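Local coordinates for protein phosphoribosyl-aminoimidazole carboxylase (Aspergillus clavatus, PDB 3K5I) that probably converts 5-aminoimidazole ribonucleotide to its N5-carboxy form at the expense of ATP in purine biosynthesis, as an ATP-grasp enzyme, at residues C303-F308 and A322-I327. Residues are numbered along the deposited sequence; the frame is centred on the assembly and turned at random.
Sequences CALSQF and AQSLEI
Leu305 lays its branched end against the CB of Ser324, with CD1 only 3.3 Å from that carbon and CG 3.4 Å, both tighter than ordinary van der Waals contact. A chi1 of -72° sets the leucine CG anti to its own carbonyl carbon and brings it to the serine CB; the second torsion, 173°, then puts CD1 there. The serine hydroxyl is engaged elsewhere: OG hydrogen-bonds to the backbone of Asn357 of the second subunit, whose Pro356 also packs on Ser324, so this part of the contact lies at the interface with the second subunit. Between the backbones, Leu305 N donates to Ser324 O over 2.9 Å, fairly straight at 155°. The same Leu305 turns its CB to Leu325 CD2 at 3.9 Å, and Leu325 goes on to pack against Leu222 and Tyr224 of strand 221-232. In the ATP-grasp fold seen here, 303-306 link the short helix 299-302 to helix 307-315, while 322-327 is a 3-10 turn and the chain following it, on the way to strand 331-337, so the contact sets the start of helix 307-315 against the chain that follows it. Ser306 caps that start through a weak bond from Phe308 N to its OG. A water bridges the backbones, accepting from Ala304 N at 2.9 Å and donating to Glu326 O. Cys303 brings its CB to 3.4 Å from Ser324 O, and its SG to 4.2 Å from Ile327 CG1.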
loop_
_atom_site.group_PDB
_atom_site.type_symbol
_atom_site.label_atom_id
_atom_site.label_comp_id
_atom_site.label_asym_id
_atom_site.label_seq_id
_atom_site.Cartn_x
_atom_site.Cartn_y
_atom_site.Cartn_z
ATOM N N CYS A 303 8.055 -4.192 -6.666
ATOM C CA CYS A 303 8.347 -5.592 -6.405
ATOM C C CYS A 303 7.288 -6.197 -5.511
ATOM O O CYS A 303 6.558 -5.434 -4.893
ATOM C CB CYS A 303 9.610 -5.717 -5.574
ATOM S SG CYS A 303 11.060 -4.693 -5.981
ATOM N N ALA A 304 7.237 -7.532 -5.399
ATOM C CA ALA A 304 6.262 -8.199 -4.533
ATOM C C ALA A 304 6.496 -7.904 -3.082
ATOM O O ALA A 304 5.451 -7.811 -2.448
ATOM C CB ALA A 304 6.121 -9.741 -4.710
ATOM N N LEU A 305 7.755 -7.798 -2.602
ATOM C CA LEU A 305 8.067 -7.539 -1.184
ATOM C C LEU A 305 8.794 -6.240 -1.212
ATOM O O LEU A 305 9.853 -6.164 -1.810
ATOM C CB LEU A 305 8.962 -8.592 -0.490
ATOM C CG LEU A 305 8.189 -9.875 -0.253
ATOM C CD1 LEU A 305 9.245 -10.832 0.259
ATOM C CD2 LEU A 305 6.971 -9.667 0.689
ATOM N N SER A 306 8.236 -5.225 -0.575
ATOM C CA SER A 306 8.930 -3.951 -0.599
ATOM C C SER A 306 10.009 -4.010 0.450
ATOM O O SER A 306 10.054 -4.935 1.268
ATOM C CB SER A 306 7.927 -2.868 -0.150
ATOM O OG SER A 306 7.976 -2.914 1.226
ATOM N N GLN A 307 10.862 -2.995 0.418
ATOM C CA GLN A 307 11.965 -2.936 1.368
ATOM C C GLN A 307 11.487 -2.971 2.804
ATOM O O GLN A 307 12.204 -3.348 3.750
ATOM C CB GLN A 307 12.783 -1.635 1.154
ATOM C CG GLN A 307 12.211 -0.253 1.619
ATOM C CD GLN A 307 13.253 0.835 1.382
ATOM O OE1 GLN A 307 14.432 0.618 1.683
ATOM N NE2 GLN A 307 12.852 1.990 0.811
ATOM N N PHE A 308 10.294 -2.407 2.921
ATOM C CA PHE A 308 9.635 -2.226 4.207
ATOM C C PHE A 308 9.192 -3.577 4.628
ATOM O O PHE A 308 9.560 -3.855 5.744
ATOM C CB PHE A 308 8.616 -1.058 4.292
ATOM C CG PHE A 308 9.154 0.218 3.654
ATOM C CD1 PHE A 308 8.965 0.458 2.305
ATOM C CD2 PHE A 308 9.837 1.183 4.393
ATOM C CE1 PHE A 308 9.478 1.602 1.676
ATOM C CE2 PHE A 308 10.355 2.310 3.792
ATOM C CZ PHE A 308 10.206 2.504 2.426
ATOM N N ALA A 322 13.372 -14.921 -2.504
ATOM C CA ALA A 322 14.232 -13.996 -3.243
ATOM C C ALA A 322 13.514 -13.451 -4.501
ATOM O O ALA A 322 13.672 -12.353 -5.026
ATOM C CB ALA A 322 15.461 -14.821 -3.705
ATOM N N GLN A 323 12.691 -14.297 -5.073
ATOM C CA GLN A 323 11.918 -13.942 -6.255
ATOM C C GLN A 323 11.137 -12.635 -6.011
ATOM O O GLN A 323 10.918 -11.854 -6.945
ATOM C CB GLN A 323 10.861 -15.068 -6.378
ATOM C CG GLN A 323 10.566 -15.581 -7.787
ATOM C CD GLN A 323 10.696 -17.093 -8.020
ATOM O OE1 GLN A 323 10.451 -17.970 -7.172
ATOM N NE2 GLN A 323 11.047 -17.400 -9.250
ATOM N N SER A 324 10.694 -12.425 -4.769
ATOM C CA SER A 324 9.905 -11.255 -4.387
ATOM C C SER A 324 10.566 -9.884 -4.381
ATOM O O SER A 324 9.894 -8.848 -4.173
ATOM C CB SER A 324 9.299 -11.521 -3.014
ATOM O OG SER A 324 8.401 -12.625 -3.015
ATOM N N LEU A 325 11.882 -9.884 -4.579
ATOM C CA LEU A 325 12.690 -8.662 -4.580
ATOM C C LEU A 325 13.108 -8.364 -6.008
ATOM O O LEU A 325 13.930 -7.510 -6.277
ATOM C CB LEU A 325 13.946 -8.896 -3.757
ATOM C CG LEU A 325 13.478 -9.705 -2.534
ATOM C CD1 LEU A 325 14.634 -10.181 -1.657
ATOM C CD2 LEU A 325 12.709 -8.770 -1.683
ATOM N N GLU A 326 12.502 -9.091 -6.937
ATOM C CA GLU A 326 12.821 -8.879 -8.356
ATOM C C GLU A 326 11.864 -7.761 -8.724
ATOM O O GLU A 326 10.734 -7.745 -8.218
ATOM C CB GLU A 326 12.379 -10.129 -9.158
ATOM C CG GLU A 326 13.496 -11.099 -9.498
ATOM C CD GLU A 326 13.051 -12.518 -9.869
ATOM O OE1 GLU A 326 11.979 -12.698 -10.508
ATOM O OE2 GLU A 326 13.804 -13.460 -9.527
ATOM N N ILE A 327 12.300 -6.912 -9.646
ATOM C CA ILE A 327 11.474 -5.799 -10.120
ATOM C C ILE A 327 10.415 -6.263 -11.096
ATOM O O ILE A 327 10.713 -6.875 -12.124
ATOM C CB ILE A 327 12.397 -4.778 -10.750
ATOM C CG1 ILE A 327 13.120 -4.104 -9.607
ATOM C CG2 ILE A 327 11.732 -3.878 -11.799
ATOM C CD1 ILE A 327 14.179 -3.032 -10.084
HETATM O O HOH W 1 8.748 -9.122 -7.241
#